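Local coordinates for protein adenine phosphoribosyltransferase, putative (Trypanosoma brucei brucei, PDB 5VN4) that probably makes AMP and diphosphate from adenine and 5-phospho-alpha-D-ribose 1-diphosphate, a step of purine salvage, and forms a homodimer, at residues F31-F42 with V216-P225. Residues are numbered along the deposited sequence; the frame is centred on the assembly and turned at random.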
ATOM      1  N   PHE A  31     -13.894  14.227  -5.747  1.00 11.54           N
ATOM      2  CA  PHE A  31     -14.045  13.315  -4.614  1.00 11.30           C
ATOM      3  C   PHE A  31     -15.515  13.097  -4.278  1.00 11.62           C
ATOM      4  O   PHE A  31     -15.922  11.980  -3.934  1.00 12.85           O
ATOM      5  CB  PHE A  31     -13.351  13.882  -3.373  1.00 11.75           C
ATOM      6  CG  PHE A  31     -11.904  13.487  -3.216  1.00 10.90           C
ATOM      7  CD1 PHE A  31     -11.555  12.247  -2.692  1.00 11.67           C
ATOM      8  CD2 PHE A  31     -10.889  14.379  -3.532  1.00 11.88           C
ATOM      9  CE1 PHE A  31     -10.208  11.897  -2.511  1.00 11.54           C
ATOM     10  CE2 PHE A  31      -9.553  14.030  -3.348  1.00 11.46           C
ATOM     11  CZ  PHE A  31      -9.220  12.787  -2.833  1.00 11.42           C
ATOM     12  N   GLU A  32     -16.327  14.158  -4.354  1.00 11.09           N
ATOM     13  CA  GLU A  32     -17.730  14.040  -3.963  1.00 12.24           C
ATOM     14  C   GLU A  32     -18.486  13.059  -4.846  1.00 12.63           C
ATOM     15  O   GLU A  32     -19.484  12.480  -4.409  1.00 14.10           O
ATOM     16  CB  GLU A  32     -18.406  15.409  -4.000  1.00 13.26           C
ATOM     17  CG  GLU A  32     -18.009  16.293  -2.827  1.00 14.74           C
ATOM     18  CD  GLU A  32     -18.516  17.719  -2.943  1.00 16.66           C
ATOM     19  OE1 GLU A  32     -19.158  18.046  -3.965  1.00 18.71           O
ATOM     20  OE2 GLU A  32     -18.266  18.518  -2.007  1.00 17.56           O
ATOM     21  N   LYS A  33     -18.030  12.849  -6.079  1.00 12.35           N
ATOM     22  CA  LYS A  33     -18.710  11.925  -6.975  1.00 13.29           C
ATOM     23  C   LYS A  33     -18.231  10.486  -6.840  1.00 14.02           C
ATOM     24  O   LYS A  33     -18.889   9.584  -7.368  1.00 18.38           O
ATOM     25  CB  LYS A  33     -18.578  12.409  -8.422  1.00 15.57           C
ATOM     26  CG  LYS A  33     -19.244  13.759  -8.624  1.00 19.89           C
ATOM     27  CD  LYS A  33     -19.116  14.294 -10.034  1.00 24.30           C
ATOM     28  CE  LYS A  33     -19.759  15.675 -10.123  1.00 26.84           C
ATOM     29  NZ  LYS A  33     -19.173  16.617  -9.122  1.00 28.60           N
ATOM     30  N   VAL A  34     -17.128  10.239  -6.132  1.00 12.28           N
ATOM     31  CA  VAL A  34     -16.564   8.897  -6.086  0.59 13.14           C
ATOM     32  C   VAL A  34     -16.465   8.334  -4.678  1.00 11.22           C
ATOM     33  O   VAL A  34     -16.605   7.119  -4.503  1.00 11.59           O
ATOM     34  CB  VAL A  34     -15.223   8.780  -6.836  0.59 16.71           C
ATOM     35  CG1 VAL A  34     -15.426   9.031  -8.322  0.59 19.15           C
ATOM     36  CG2 VAL A  34     -14.215   9.733  -6.258  0.59 16.56           C
ATOM     37  N   TYR A  35     -16.252   9.172  -3.659  1.00 11.03           N
ATOM     38  CA  TYR A  35     -16.128   8.643  -2.303  1.00 11.16           C
ATOM     39  C   TYR A  35     -17.492   8.133  -1.851  1.00 12.78           C
ATOM     40  O   TYR A  35     -18.496   8.850  -1.946  1.00 16.45           O
ATOM     41  CB  TYR A  35     -15.597   9.713  -1.347  1.00 12.34           C
ATOM     42  CG  TYR A  35     -14.357   9.335  -0.526  1.00 10.35           C
ATOM     43  CD1 TYR A  35     -14.106   8.027  -0.118  1.00 10.57           C
ATOM     44  CD2 TYR A  35     -13.441  10.312  -0.152  1.00 11.02           C
ATOM     45  CE1 TYR A  35     -12.977   7.710   0.648  1.00 10.40           C
ATOM     46  CE2 TYR A  35     -12.316  10.005   0.593  1.00 11.48           C
ATOM     47  CZ  TYR A  35     -12.083   8.708   0.987  1.00 10.77           C
ATOM     48  OH  TYR A  35     -10.953   8.448   1.733  1.00 12.46           O
ATOM     49  N   LYS A  36     -17.545   6.874  -1.442  1.00 11.11           N
ATOM     50  CA  LYS A  36     -18.749   6.284  -0.877  1.00 11.73           C
ATOM     51  C   LYS A  36     -18.486   5.857   0.559  1.00 11.33           C
ATOM     52  O   LYS A  36     -17.367   5.471   0.927  1.00 12.44           O
ATOM     53  CB  LYS A  36     -19.196   5.048  -1.665  1.00 13.37           C
ATOM     54  CG  LYS A  36     -19.366   5.269  -3.151  1.00 15.00           C
ATOM     55  CD  LYS A  36     -20.418   6.326  -3.444  1.00 17.40           C
ATOM     56  CE  LYS A  36     -20.516   6.593  -4.937  1.00 20.46           C
ATOM     57  NZ  LYS A  36     -21.429   7.729  -5.225  1.00 22.50           N
ATOM     58  N   TRP A  37     -19.532   5.907   1.367  1.00 11.60           N
ATOM     59  CA  TRP A  37     -19.461   5.385   2.718  1.00 11.92           C
ATOM     60  C   TRP A  37     -20.391   4.192   2.872  1.00 11.22           C
ATOM     61  O   TRP A  37     -21.395   4.057   2.163  1.00 11.89           O
ATOM     62  CB  TRP A  37     -19.782   6.452   3.769  1.00 12.59           C
ATOM     63  CG  TRP A  37     -21.175   7.014   3.689  1.00 14.23           C
ATOM     64  CD1 TRP A  37     -21.575   8.111   2.983  1.00 15.30           C
ATOM     65  CD2 TRP A  37     -22.349   6.506   4.340  1.00 14.73           C
ATOM     66  NE1 TRP A  37     -22.924   8.315   3.148  1.00 16.18           N
ATOM     67  CE2 TRP A  37     -23.422   7.349   3.984  1.00 15.44           C
ATOM     68  CE3 TRP A  37     -22.597   5.428   5.196  1.00 14.21           C
ATOM     69  CZ2 TRP A  37     -24.722   7.143   4.445  1.00 16.06           C
ATOM     70  CZ3 TRP A  37     -23.897   5.229   5.659  1.00 15.31           C
ATOM     71  CH2 TRP A  37     -24.938   6.083   5.280  1.00 16.82           C
ATOM     72  N   TYR A  38     -20.046   3.327   3.815  1.00 10.63           N
ATOM     73  CA  TYR A  38     -20.800   2.113   4.063  1.00 10.92           C
ATOM     74  C   TYR A  38     -21.223   2.077   5.521  1.00 10.86           C
ATOM     75  O   TYR A  38     -20.462   2.466   6.414  1.00 11.23           O
ATOM     76  CB  TYR A  38     -19.952   0.887   3.700  1.00 10.87           C
ATOM     77  CG  TYR A  38     -19.580   0.861   2.232  1.00 10.20           C
ATOM     78  CD1 TYR A  38     -18.534   1.645   1.741  1.00 10.65           C
ATOM     79  CD2 TYR A  38     -20.305   0.090   1.323  1.00 11.06           C
ATOM     80  CE1 TYR A  38     -18.214   1.645   0.400  1.00 11.20           C
ATOM     81  CE2 TYR A  38     -19.977   0.069  -0.028  1.00 11.26           C
ATOM     82  CZ  TYR A  38     -18.926   0.851  -0.480  1.00 11.17           C
ATOM     83  OH  TYR A  38     -18.590   0.864  -1.818  1.00 13.64           O
ATOM     84  N   SER A  39     -22.446   1.626   5.756  1.00 11.19           N
ATOM     85  CA  SER A  39     -22.961   1.508   7.108  1.00 11.80           C
ATOM     86  C   SER A  39     -22.377   0.259   7.756  1.00 12.27           C
ATOM     87  O   SER A  39     -21.755  -0.574   7.089  1.00 12.69           O
ATOM     88  CB  SER A  39     -24.485   1.448   7.061  1.00 12.97           C
ATOM     89  OG  SER A  39     -24.923   0.233   6.475  1.00 14.09           O
ATOM     90  N   PRO A  40     -22.557   0.094   9.065  1.00 14.31           N
ATOM     91  CA  PRO A  40     -21.995  -1.097   9.722  1.00 14.38           C
ATOM     92  C   PRO A  40     -22.395  -2.407   9.069  1.00 15.41           C
ATOM     93  O   PRO A  40     -21.583  -3.340   9.029  1.00 17.05           O
ATOM     94  CB  PRO A  40     -22.517  -0.970  11.157  1.00 14.91           C
ATOM     95  CG  PRO A  40     -22.575   0.529  11.372  1.00 15.68           C
ATOM     96  CD  PRO A  40     -23.045   1.083  10.048  1.00 14.31           C
ATOM     97  N   ALA A  41     -23.606  -2.489   8.512  1.00 15.71           N
ATOM     98  CA  ALA A  41     -24.055  -3.712   7.855  1.00 15.43           C
ATOM     99  C   ALA A  41     -23.189  -4.093   6.660  1.00 15.47           C
ATOM    100  O   ALA A  41     -23.172  -5.264   6.263  1.00 15.76           O
ATOM    101  CB  ALA A  41     -25.515  -3.566   7.416  1.00 17.04           C
ATOM    102  N   PHE A  42     -22.465  -3.143   6.080  1.00 14.54           N
ATOM    103  CA  PHE A  42     -21.658  -3.437   4.901  1.00 12.24           C
ATOM    104  C   PHE A  42     -20.213  -2.999   5.074  1.00 11.99           C
ATOM    105  O   PHE A  42     -19.533  -2.703   4.093  1.00 14.09           O
ATOM    106  CB  PHE A  42     -22.292  -2.830   3.648  1.00 13.52           C
ATOM    107  CG  PHE A  42     -23.586  -3.485   3.282  1.00 14.45           C
ATOM    108  CD1 PHE A  42     -23.587  -4.686   2.587  1.00 14.72           C
ATOM    109  CD2 PHE A  42     -24.801  -2.940   3.676  1.00 15.14           C
ATOM    110  CE1 PHE A  42     -24.767  -5.319   2.273  1.00 15.64           C
ATOM    111  CE2 PHE A  42     -26.002  -3.576   3.361  1.00 15.59           C
ATOM    112  CZ  PHE A  42     -25.976  -4.768   2.655  1.00 15.58           C
ATOM    113  N   VAL A 216     -17.931  15.105   2.614  1.00 15.03           N
ATOM    114  CA  VAL A 216     -17.981  14.213   1.458  1.00 15.94           C
ATOM    115  C   VAL A 216     -18.863  13.000   1.724  1.00 17.22           C
ATOM    116  O   VAL A 216     -19.316  12.347   0.776  1.00 18.68           O
ATOM    117  CB  VAL A 216     -16.555  13.815   1.017  1.00 16.60           C
ATOM    118  CG1 VAL A 216     -16.037  12.628   1.824  1.00 16.15           C
ATOM    119  CG2 VAL A 216     -16.506  13.522  -0.471  1.00 18.61           C
ATOM    120  N   LEU A 217     -19.131  12.689   2.993  1.00 17.42           N
ATOM    121  CA  LEU A 217     -19.893  11.499   3.377  1.00 19.91           C
ATOM    122  C   LEU A 217     -21.381  11.831   3.537  1.00 20.39           C
ATOM    123  O   LEU A 217     -22.001  11.625   4.581  1.00 21.37           O
ATOM    124  CB  LEU A 217     -19.305  10.889   4.646  1.00 22.98           C
ATOM    125  CG  LEU A 217     -17.808  10.572   4.581  1.00 25.02           C
ATOM    126  CD1 LEU A 217     -17.326   9.949   5.881  1.00 26.60           C
ATOM    127  CD2 LEU A 217     -17.481   9.665   3.404  1.00 25.65           C
ATOM    128  N   SER A 218     -21.952  12.329   2.449  1.00 18.69           N
ATOM    129  CA  SER A 218     -23.324  12.806   2.416  1.00 19.66           C
ATOM    130  C   SER A 218     -24.299  11.639   2.279  1.00 20.18           C
ATOM    131  O   SER A 218     -23.929  10.523   1.915  1.00 19.59           O
ATOM    132  CB  SER A 218     -23.502  13.727   1.218  1.00 20.86           C
ATOM    133  OG  SER A 218     -23.147  13.030   0.033  1.00 21.97           O
ATOM    134  N   ASP A 219     -25.574  11.922   2.555  1.00 21.42           N
ATOM    135  CA  ASP A 219     -26.602  10.887   2.463  1.00 23.92           C
ATOM    136  C   ASP A 219     -26.639  10.262   1.076  1.00 25.27           C
ATOM    137  O   ASP A 219     -26.840   9.048   0.939  1.00 27.97           O
ATOM    138  CB  ASP A 219     -27.972  11.471   2.799  1.00 26.63           C
ATOM    139  CG  ASP A 219     -28.124  11.789   4.264  1.00 28.94           C
ATOM    140  OD1 ASP A 219     -27.236  11.406   5.053  1.00 29.53           O
ATOM    141  OD2 ASP A 219     -29.136  12.421   4.626  1.00 31.05           O
ATOM    142  N   GLU A 220     -26.441  11.066   0.038  1.00 23.25           N
ATOM    143  CA  GLU A 220     -26.523  10.562  -1.323  1.00 24.21           C
ATOM    144  C   GLU A 220     -25.305   9.747  -1.728  1.00 21.49           C
ATOM    145  O   GLU A 220     -25.292   9.214  -2.842  1.00 23.13           O
ATOM    146  CB  GLU A 220     -26.733  11.714  -2.312  1.00 27.83           C
ATOM    147  CG  GLU A 220     -25.582  12.708  -2.376  1.00 32.26           C
ATOM    148  CD  GLU A 220     -25.783  13.909  -1.467  1.00 36.72           C
ATOM    149  OE1 GLU A 220     -25.225  14.986  -1.776  1.00 38.91           O
ATOM    150  OE2 GLU A 220     -26.498  13.779  -0.447  1.00 37.78           O
ATOM    151  N   ASN A 221     -24.294   9.631  -0.861  1.00 16.78           N
ATOM    152  CA  ASN A 221     -23.046   8.947  -1.179  1.00 16.41           C
ATOM    153  C   ASN A 221     -22.893   7.618  -0.447  1.00 14.64           C
ATOM    154  O   ASN A 221     -21.772   7.131  -0.285  1.00 14.19           O
ATOM    155  CB  ASN A 221     -21.840   9.853  -0.915  1.00 17.98           C
ATOM    156  CG  ASN A 221     -21.653  10.891  -1.995  1.00 20.56           C
ATOM    157  OD1 ASN A 221     -22.328  10.853  -3.024  1.00 21.24           O
ATOM    158  ND2 ASN A 221     -20.723  11.815  -1.780  1.00 21.59           N
ATOM    159  N   CYS A 222     -23.990   7.013  -0.007  1.00 14.96           N
ATOM    160  CA  CYS A 222     -23.910   5.699   0.611  1.00 14.85           C
ATOM    161  C   CYS A 222     -23.669   4.639  -0.454  1.00 14.19           C
ATOM    162  O   CYS A 222     -24.366   4.595  -1.474  1.00 16.75           O
ATOM    163  CB  CYS A 222     -25.206   5.392   1.358  1.00 15.12           C
ATOM    164  SG  CYS A 222     -25.140   3.830   2.269  1.00 15.01           S
ATOM    165  N   GLY A 223     -22.687   3.778  -0.214  1.00 12.47           N
ATOM    166  CA  GLY A 223     -22.376   2.694  -1.117  1.00 12.75           C
ATOM    167  C   GLY A 223     -23.048   1.377  -0.811  1.00 13.67           C
ATOM    168  O   GLY A 223     -22.858   0.419  -1.571  1.00 13.91           O
ATOM    169  N   ASP A 224     -23.824   1.297   0.270  1.00 13.01           N
ATOM    170  CA  ASP A 224     -24.513   0.056   0.608  1.00 12.52           C
ATOM    171  C   ASP A 224     -25.375  -0.386  -0.574  1.00 13.35           C
ATOM    172  O   ASP A 224     -26.012   0.450  -1.222  1.00 13.33           O
ATOM    173  CB  ASP A 224     -25.477   0.271   1.782  1.00 12.33           C
ATOM    174  CG  ASP A 224     -24.794   0.513   3.120  1.00 12.73           C
ATOM    175  OD1 ASP A 224     -23.550   0.528   3.223  1.00 12.51           O
ATOM    176  OD2 ASP A 224     -25.558   0.703   4.102  1.00 14.23           O
ATOM    177  N   PRO A 225     -25.454  -1.681  -0.863  1.00 13.11           N
ATOM    178  CA  PRO A 225     -26.434  -2.133  -1.857  1.00 13.23           C
ATOM    179  C   PRO A 225     -27.840  -1.889  -1.337  1.00 13.26           C
ATOM    180  O   PRO A 225     -28.115  -2.035  -0.145  1.00 14.68           O
ATOM    181  CB  PRO A 225     -26.138  -3.630  -2.004  1.00 15.53           C
ATOM    182  CG  PRO A 225     -25.478  -4.010  -0.747  1.00 16.70           C
ATOM    183  CD  PRO A 225     -24.716  -2.804  -0.257  1.00 15.47           C
TER
HETATM  184  O   HOH W   1     -23.933   6.492  -3.611  0.60 27.20           O
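Trp37 and Cys222 meet at a single beta bridge. Trp37 N donates to Asn221 O, and Gly223 N donates to Trp37 O at 2.7 Å in a nearly straight bond. Chi1 of Trp37 (63°) sets CG between the backbone N and the carbonyl carbon, which swings the indole over the 216-225 loop. Its NE1 reaches Ser218 O at 2.7 Å. The oxygen lies in the indole plane, but NE1 stands above the plane of that carbonyl. Cys222 covers one indole face: CA lies over the five-membered ring, and SG sits 3.8 Å from the centroid of the six-membered ring.

Asn221 ND2 reaches back to helix 26-34, donating to Glu32 O at 3.0 Å. Its bond to Val216 O is straight and in the amide plane; that to Glu32 O is more bent and tilted out of it. Together they limit rotation of the amide. At the far end, the Asp224 carboxylate spans Ser39. OD1 accepts from Ser39 N on its syn lone pair, and Ser39 OG donates to Asp224 OD2, the two oxygens 2.5 Å apart. Pro225 CD lies over the centre of the Phe42 ring, 3.5 Å from its centroid. Gly223 CA packs on a face of the Tyr38 ring.

Arg49, which binds adenine, touches the Trp37 side chain, donates a hydrogen bond to Leu217 O and forms a salt bridge with Asp219. The contact ties the loop after strand 208-213 to strand 37-38. The two carboxylate bonds to Ser39 and the Asn221 bond to Glu32 O probably limit sliding of the loop against residues 37-39, next to Arg49.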